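Local coordinates for DisA protein (Sorangium cellulosum, PDB 6CCA), which acts as a carbon methyltransferase of the disorazol polyketide assembly line, probably using S-adenosylmethionine to install gem-dimethyl groups, at residues Y255-I260 with V279-L284; K225-E230 with E298-V303. All coordinates share one frame; numbering follows the deposited sequence.

Overall arrangement
Contacts 1 and 2 join four neighbouring parallel strands of one sheet, and their centres lie about 12 Å apart. Across the sheet the order is 279-281, 253-257, 226-231 and 300-306, whereas along the chain 226-231 comes first and is followed by 253-257, 279-281 and 300-306. Both segments of contact 1 therefore fall between the two segments of contact 2. Strands 253-257 and 226-231 pair directly, the rings of F256 and F300 meet edge-to-face, and Y255 OH and T258 OG1 reach E230. This 3-2-1-4 order, with the first strand between the second and the fourth, is that of the Rossmann-like class I methyltransferase core, consistent with a nucleotide-cofactor site at the strands' C-terminal ends.

Contact 1. Residues Y255-I260 with V279-L284; sequences YFYTDI and VTFQPL
Y257 and F281 pack closely on one face of this parallel strand pair. The F281 ring brings CE2 over one face of the Y257 ring, with the planes 43° apart and Y257 CG 3.6 Å from F281 CD2. A chi1 of -178° lays the Y257 ring against F281; Y257 CB itself touches V279 CG1 at 3.6 Å. Large rings and a beta-branched valine suit this side because helix 239-246 covers Y255, Y257 and V279. The polar ends of the tyrosines reach the opening strand of the sheet and the loop after it: Y255 OH bonds E230, Y257 OH bonds G234 O. Backbone bonds such as T280 N to Y255 O (2.8 Å) and Y257 N to T280 O (2.9 Å) close a beta-alpha-beta crossover whose helix is 262-272. On the other face, the partly exposed T280 sets CB over the buried F256 ring in a CH-pi contact, 3.9 Å from its centroid, and Q282 OE1 lies in plane at the ring's edge. Past F281 the regular bridges end. L284 N still bonds D259 O (2.9 Å), approaching from above the carbonyl plane; T258 OG1, hydrogen-bonded to E230 O, is also bridged by a water to L284 O, while I260 is exposed.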
loop_
_atom_site.group_PDB
_atom_site.type_symbol
_atom_site.label_atom_id
_atom_site.label_comp_id
_atom_site.label_asym_id
_atom_site.label_seq_id
_atom_site.Cartn_x
_atom_site.Cartn_y
_atom_site.Cartn_z
ATOM N N TYR A 255 -20.127 -10.362 -1.755
ATOM C CA TYR A 255 -18.796 -9.850 -1.723
ATOM C C TYR A 255 -17.947 -10.550 -2.811
ATOM O O TYR A 255 -17.917 -11.770 -2.904
ATOM C CB TYR A 255 -18.236 -10.088 -0.349
ATOM C CG TYR A 255 -16.910 -9.459 -0.024
ATOM C CD1 TYR A 255 -15.700 -9.985 -0.478
ATOM C CD2 TYR A 255 -16.858 -8.346 0.821
ATOM C CE1 TYR A 255 -14.472 -9.397 -0.141
ATOM C CE2 TYR A 255 -15.664 -7.731 1.154
ATOM C CZ TYR A 255 -14.460 -8.257 0.695
ATOM O OH TYR A 255 -13.280 -7.611 1.068
ATOM N N PHE A 256 -17.348 -9.764 -3.688
ATOM C CA PHE A 256 -16.482 -10.277 -4.715
ATOM C C PHE A 256 -15.014 -10.160 -4.281
ATOM O O PHE A 256 -14.427 -9.063 -4.164
ATOM C CB PHE A 256 -16.717 -9.546 -6.017
ATOM C CG PHE A 256 -17.929 -10.023 -6.776
ATOM C CD1 PHE A 256 -19.215 -9.748 -6.304
ATOM C CD2 PHE A 256 -17.781 -10.771 -7.934
ATOM C CE1 PHE A 256 -20.348 -10.221 -6.982
ATOM C CE2 PHE A 256 -18.917 -11.221 -8.647
ATOM C CZ PHE A 256 -20.178 -10.994 -8.136
ATOM N N TYR A 257 -14.423 -11.330 -4.031
ATOM C CA TYR A 257 -13.003 -11.503 -3.761
ATOM C C TYR A 257 -12.255 -11.650 -5.105
ATOM O O TYR A 257 -12.455 -12.646 -5.812
ATOM C CB TYR A 257 -12.843 -12.749 -2.869
ATOM C CG TYR A 257 -11.440 -13.097 -2.412
ATOM C CD1 TYR A 257 -10.433 -13.403 -3.281
ATOM C CD2 TYR A 257 -11.139 -13.148 -1.075
ATOM C CE1 TYR A 257 -9.153 -13.753 -2.824
ATOM C CE2 TYR A 257 -9.895 -13.539 -0.638
ATOM C CZ TYR A 257 -8.922 -13.841 -1.526
ATOM O OH TYR A 257 -7.673 -14.170 -1.009
ATOM N N THR A 258 -11.477 -10.647 -5.485
ATOM C CA THR A 258 -10.859 -10.615 -6.797
ATOM C C THR A 258 -9.423 -10.269 -6.690
ATOM O O THR A 258 -8.988 -9.685 -5.675
ATOM C CB THR A 258 -11.535 -9.626 -7.803
ATOM O OG1 THR A 258 -11.092 -8.314 -7.564
ATOM C CG2 THR A 258 -13.010 -9.713 -7.754
ATOM N N ASP A 259 -8.640 -10.747 -7.695
ATOM C CA ASP A 259 -7.230 -10.442 -7.809
ATOM C C ASP A 259 -6.847 -10.645 -9.253
ATOM O O ASP A 259 -7.521 -11.369 -9.985
ATOM C CB ASP A 259 -6.395 -11.413 -6.956
ATOM C CG ASP A 259 -4.974 -10.924 -6.773
ATOM O OD1 ASP A 259 -4.778 -10.089 -5.867
ATOM O OD2 ASP A 259 -4.066 -11.375 -7.533
ATOM N N ILE A 260 -5.780 -9.980 -9.668
ATOM C CA ILE A 260 -5.265 -10.243 -10.997
ATOM C C ILE A 260 -4.895 -11.737 -11.193
ATOM O O ILE A 260 -5.078 -12.293 -12.269
ATOM C CB ILE A 260 -4.084 -9.316 -11.311
ATOM C CG1 ILE A 260 -3.684 -9.412 -12.781
ATOM C CG2 ILE A 260 -2.873 -9.558 -10.423
ATOM C CD1 ILE A 260 -2.945 -8.123 -13.245
ATOM N N VAL A 279 -19.527 -14.964 -0.642
ATOM C CA VAL A 279 -18.393 -14.486 -1.439
ATOM C C VAL A 279 -18.324 -15.198 -2.763
ATOM O O VAL A 279 -18.498 -16.440 -2.781
ATOM C CB VAL A 279 -17.090 -14.727 -0.696
ATOM C CG1 VAL A 279 -15.887 -14.262 -1.543
ATOM C CG2 VAL A 279 -17.171 -14.091 0.703
ATOM N N THR A 280 -18.141 -14.424 -3.852
ATOM C CA THR A 280 -17.828 -14.887 -5.188
ATOM C C THR A 280 -16.353 -14.613 -5.442
ATOM O O THR A 280 -15.867 -13.539 -5.154
ATOM C CB THR A 280 -18.747 -14.188 -6.194
ATOM O OG1 THR A 280 -20.067 -14.575 -5.883
ATOM C CG2 THR A 280 -18.482 -14.547 -7.680
ATOM N N PHE A 281 -15.637 -15.582 -5.974
ATOM C CA PHE A 281 -14.219 -15.461 -6.195
ATOM C C PHE A 281 -14.020 -15.443 -7.692
ATOM O O PHE A 281 -14.483 -16.382 -8.411
ATOM C CB PHE A 281 -13.512 -16.682 -5.578
ATOM C CG PHE A 281 -13.715 -16.836 -4.122
ATOM C CD1 PHE A 281 -14.845 -17.382 -3.589
ATOM C CD2 PHE A 281 -12.740 -16.359 -3.245
ATOM C CE1 PHE A 281 -15.004 -17.480 -2.216
ATOM C CE2 PHE A 281 -12.921 -16.469 -1.902
ATOM C CZ PHE A 281 -14.034 -17.032 -1.374
ATOM N N GLN A 282 -13.359 -14.400 -8.198
ATOM C CA GLN A 282 -13.267 -14.155 -9.653
ATOM C C GLN A 282 -12.059 -13.282 -9.933
ATOM O O GLN A 282 -11.887 -12.227 -9.291
ATOM C CB GLN A 282 -14.544 -13.403 -10.099
ATOM C CG GLN A 282 -14.771 -13.248 -11.600
ATOM C CD GLN A 282 -16.240 -12.862 -11.959
ATOM O OE1 GLN A 282 -17.172 -13.089 -11.194
ATOM N NE2 GLN A 282 -16.421 -12.298 -13.140
ATOM N N PRO A 283 -11.240 -13.653 -10.920
ATOM C CA PRO A 283 -10.111 -12.828 -11.280
ATOM C C PRO A 283 -10.552 -11.444 -11.852
ATOM O O PRO A 283 -11.575 -11.349 -12.482
ATOM C CB PRO A 283 -9.364 -13.638 -12.326
ATOM C CG PRO A 283 -9.936 -14.973 -12.302
ATOM C CD PRO A 283 -11.269 -14.970 -11.626
ATOM N N LEU A 284 -9.738 -10.460 -11.664
ATOM C CA LEU A 284 -9.973 -9.117 -12.227
ATOM C C LEU A 284 -8.727 -8.328 -12.322
ATOM O O LEU A 284 -7.976 -8.141 -11.340
ATOM C CB LEU A 284 -10.910 -8.305 -11.355
ATOM C CG LEU A 284 -11.230 -6.871 -11.813
ATOM C CD1 LEU A 284 -11.809 -6.751 -13.217
ATOM C CD2 LEU A 284 -12.293 -6.365 -10.835
HETATM O O HOH W 1 -8.614 -7.462 -8.464
#

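Contact 2. Residues K225-E230 with E298-V303; sequences KITILE and ERFDVV
T227 and D301 share the main polar exchange of this contact. The backbone N-H of T227 points almost straight at D301 OD2 (2.9 Å, 169°), which it meets on the anti side and 25° out of the carboxylate plane; in return D301 N donates to T227 O at 2.8 Å. The aspartate thus takes the place of a backbone acceptor where the chain turns a corner. R216 and K327 form salt bridges with OD1 and OD2, which would probably keep D301 ionised in its buried setting. A water also lies within bonding distance of K225 O, T227 OG1 and D301 OD2. Beyond the corner, regular parallel pairing begins with L229 N to V302 O (2.9 Å), while V302 N to T227 O is weak.

Apolar contacts centre on F300. L229 CB lies over one face of its ring, 3.7 Å from the centroid, and R299 CB covers the opposite face. In T227, chi1 of -52° sets OG1 beside the backbone N, where it bonds E254, and CG2 opposite that N, within 3.5 Å of F300 CD1. Branched aliphatic residues fill the rest: L229 CD2 lies beside V303 CG2 at 4.0 Å, and I228 runs alongside V302 on the other face.

Such parallel pairing of the first and fourth strands in chain order, leading on to E230 and a glycine-rich turn, is characteristic of the Rossmann-like class I methyltransferase core.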
loop_
_atom_site.group_PDB
_atom_site.type_symbol
_atom_site.label_atom_id
_atom_site.label_comp_id
_atom_site.label_asym_id
_atom_site.label_seq_id
_atom_site.Cartn_x
_atom_site.Cartn_y
_atom_site.Cartn_z
ATOM N N LYS A 225 -29.664 -7.062 -2.651
ATOM C CA LYS A 225 -28.376 -7.103 -1.939
ATOM C C LYS A 225 -27.496 -5.891 -2.152
ATOM O O LYS A 225 -27.625 -5.192 -3.151
ATOM C CB LYS A 225 -27.622 -8.356 -2.324
ATOM C CG LYS A 225 -28.409 -9.596 -1.848
ATOM C CD LYS A 225 -27.602 -10.826 -1.912
ATOM C CE LYS A 225 -28.462 -11.972 -1.360
ATOM N NZ LYS A 225 -28.098 -13.154 -2.168
ATOM N N ILE A 226 -26.578 -5.708 -1.205
ATOM C CA ILE A 226 -25.484 -4.773 -1.315
ATOM C C ILE A 226 -24.282 -5.599 -1.805
ATOM O O ILE A 226 -24.091 -6.723 -1.289
ATOM C CB ILE A 226 -25.108 -4.175 0.046
ATOM C CG1 ILE A 226 -26.229 -3.289 0.639
ATOM C CG2 ILE A 226 -23.849 -3.342 -0.102
ATOM C CD1 ILE A 226 -26.524 -2.091 -0.200
ATOM N N THR A 227 -23.575 -5.069 -2.814
ATOM C CA THR A 227 -22.495 -5.792 -3.484
ATOM C C THR A 227 -21.193 -5.044 -3.325
ATOM O O THR A 227 -21.087 -3.891 -3.741
ATOM C CB THR A 227 -22.803 -5.967 -4.981
ATOM O OG1 THR A 227 -24.094 -6.535 -5.111
ATOM C CG2 THR A 227 -21.841 -6.933 -5.634
ATOM N N ILE A 228 -20.197 -5.712 -2.735
ATOM C CA ILE A 228 -18.909 -5.064 -2.482
ATOM C C ILE A 228 -17.868 -5.793 -3.292
ATOM O O ILE A 228 -17.911 -7.018 -3.367
ATOM C CB ILE A 228 -18.603 -5.172 -1.002
ATOM C CG1 ILE A 228 -19.718 -4.515 -0.197
ATOM C CG2 ILE A 228 -17.186 -4.692 -0.694
ATOM C CD1 ILE A 228 -19.564 -4.662 1.315
ATOM N N LEU A 229 -17.008 -5.059 -3.955
ATOM C CA LEU A 229 -15.879 -5.633 -4.687
ATOM C C LEU A 229 -14.600 -5.321 -3.950
ATOM O O LEU A 229 -14.339 -4.172 -3.695
ATOM C CB LEU A 229 -15.843 -5.041 -6.075
ATOM C CG LEU A 229 -14.559 -5.215 -6.900
ATOM C CD1 LEU A 229 -14.502 -6.680 -7.265
ATOM C CD2 LEU A 229 -14.600 -4.365 -8.145
ATOM N N GLU A 230 -13.780 -6.326 -3.667
ATOM C CA GLU A 230 -12.431 -6.096 -3.269
ATOM C C GLU A 230 -11.496 -6.378 -4.428
ATOM O O GLU A 230 -11.495 -7.465 -4.996
ATOM C CB GLU A 230 -12.005 -6.937 -2.078
ATOM C CG GLU A 230 -10.591 -6.632 -1.647
ATOM C CD GLU A 230 -10.157 -7.292 -0.327
ATOM O OE1 GLU A 230 -10.869 -8.211 0.170
ATOM O OE2 GLU A 230 -9.037 -6.889 0.127
ATOM N N GLU A 298 -22.010 -0.564 -13.237
ATOM C CA GLU A 298 -22.799 -0.216 -12.067
ATOM C C GLU A 298 -23.341 -1.366 -11.228
ATOM O O GLU A 298 -24.434 -1.330 -10.780
ATOM C CB GLU A 298 -23.901 0.800 -12.377
ATOM C CG GLU A 298 -25.024 0.240 -13.165
ATOM C CD GLU A 298 -26.371 0.905 -12.925
ATOM O OE1 GLU A 298 -26.653 1.489 -11.892
ATOM O OE2 GLU A 298 -27.174 0.758 -13.809
ATOM N N ARG A 299 -22.501 -2.345 -10.996
ATOM C CA ARG A 299 -22.881 -3.485 -10.236
ATOM C C ARG A 299 -22.604 -3.375 -8.754
ATOM O O ARG A 299 -23.183 -4.047 -7.985
ATOM C CB ARG A 299 -22.166 -4.712 -10.745
ATOM C CG ARG A 299 -23.162 -5.838 -10.832
ATOM C CD ARG A 299 -22.614 -7.197 -10.564
ATOM N NE ARG A 299 -23.335 -7.841 -9.502
ATOM C CZ ARG A 299 -23.431 -9.129 -9.386
ATOM N NH1 ARG A 299 -22.878 -9.902 -10.299
ATOM N NH2 ARG A 299 -24.055 -9.632 -8.360
ATOM N N PHE A 300 -21.667 -2.521 -8.413
ATOM C CA PHE A 300 -21.097 -2.493 -7.096
ATOM C C PHE A 300 -21.447 -1.277 -6.297
ATOM O O PHE A 300 -21.337 -0.213 -6.780
ATOM C CB PHE A 300 -19.579 -2.623 -7.208
ATOM C CG PHE A 300 -19.158 -3.944 -7.726
ATOM C CD1 PHE A 300 -19.254 -5.050 -6.947
ATOM C CD2 PHE A 300 -18.796 -4.092 -9.020
ATOM C CE1 PHE A 300 -18.940 -6.274 -7.423
ATOM C CE2 PHE A 300 -18.462 -5.325 -9.508
ATOM C CZ PHE A 300 -18.543 -6.408 -8.697
ATOM N N ASP A 301 -21.825 -1.502 -5.046
ATOM C CA ASP A 301 -22.107 -0.407 -4.137
ATOM C C ASP A 301 -20.806 0.165 -3.599
ATOM O O ASP A 301 -20.730 1.346 -3.261
ATOM C CB ASP A 301 -22.939 -0.935 -3.010
ATOM C CG ASP A 301 -24.332 -1.376 -3.495
ATOM O OD1 ASP A 301 -25.206 -0.477 -3.630
ATOM O OD2 ASP A 301 -24.485 -2.540 -3.885
ATOM N N VAL A 302 -19.815 -0.705 -3.402
ATOM C CA VAL A 302 -18.505 -0.317 -2.785
ATOM C C VAL A 302 -17.419 -1.075 -3.504
ATOM O O VAL A 302 -17.585 -2.262 -3.804
ATOM C CB VAL A 302 -18.418 -0.686 -1.260
ATOM C CG1 VAL A 302 -17.097 -0.256 -0.632
ATOM C CG2 VAL A 302 -19.557 -0.101 -0.477
ATOM N N VAL A 303 -16.330 -0.373 -3.797
ATOM C CA VAL A 303 -15.096 -0.990 -4.175
ATOM C C VAL A 303 -14.051 -0.722 -3.101
ATOM O O VAL A 303 -13.804 0.449 -2.764
ATOM C CB VAL A 303 -14.596 -0.498 -5.500
ATOM C CG1 VAL A 303 -13.265 -1.105 -5.862
ATOM C CG2 VAL A 303 -15.547 -0.851 -6.609
HETATM O O HOH W 2 -26.084 -4.641 -5.418
#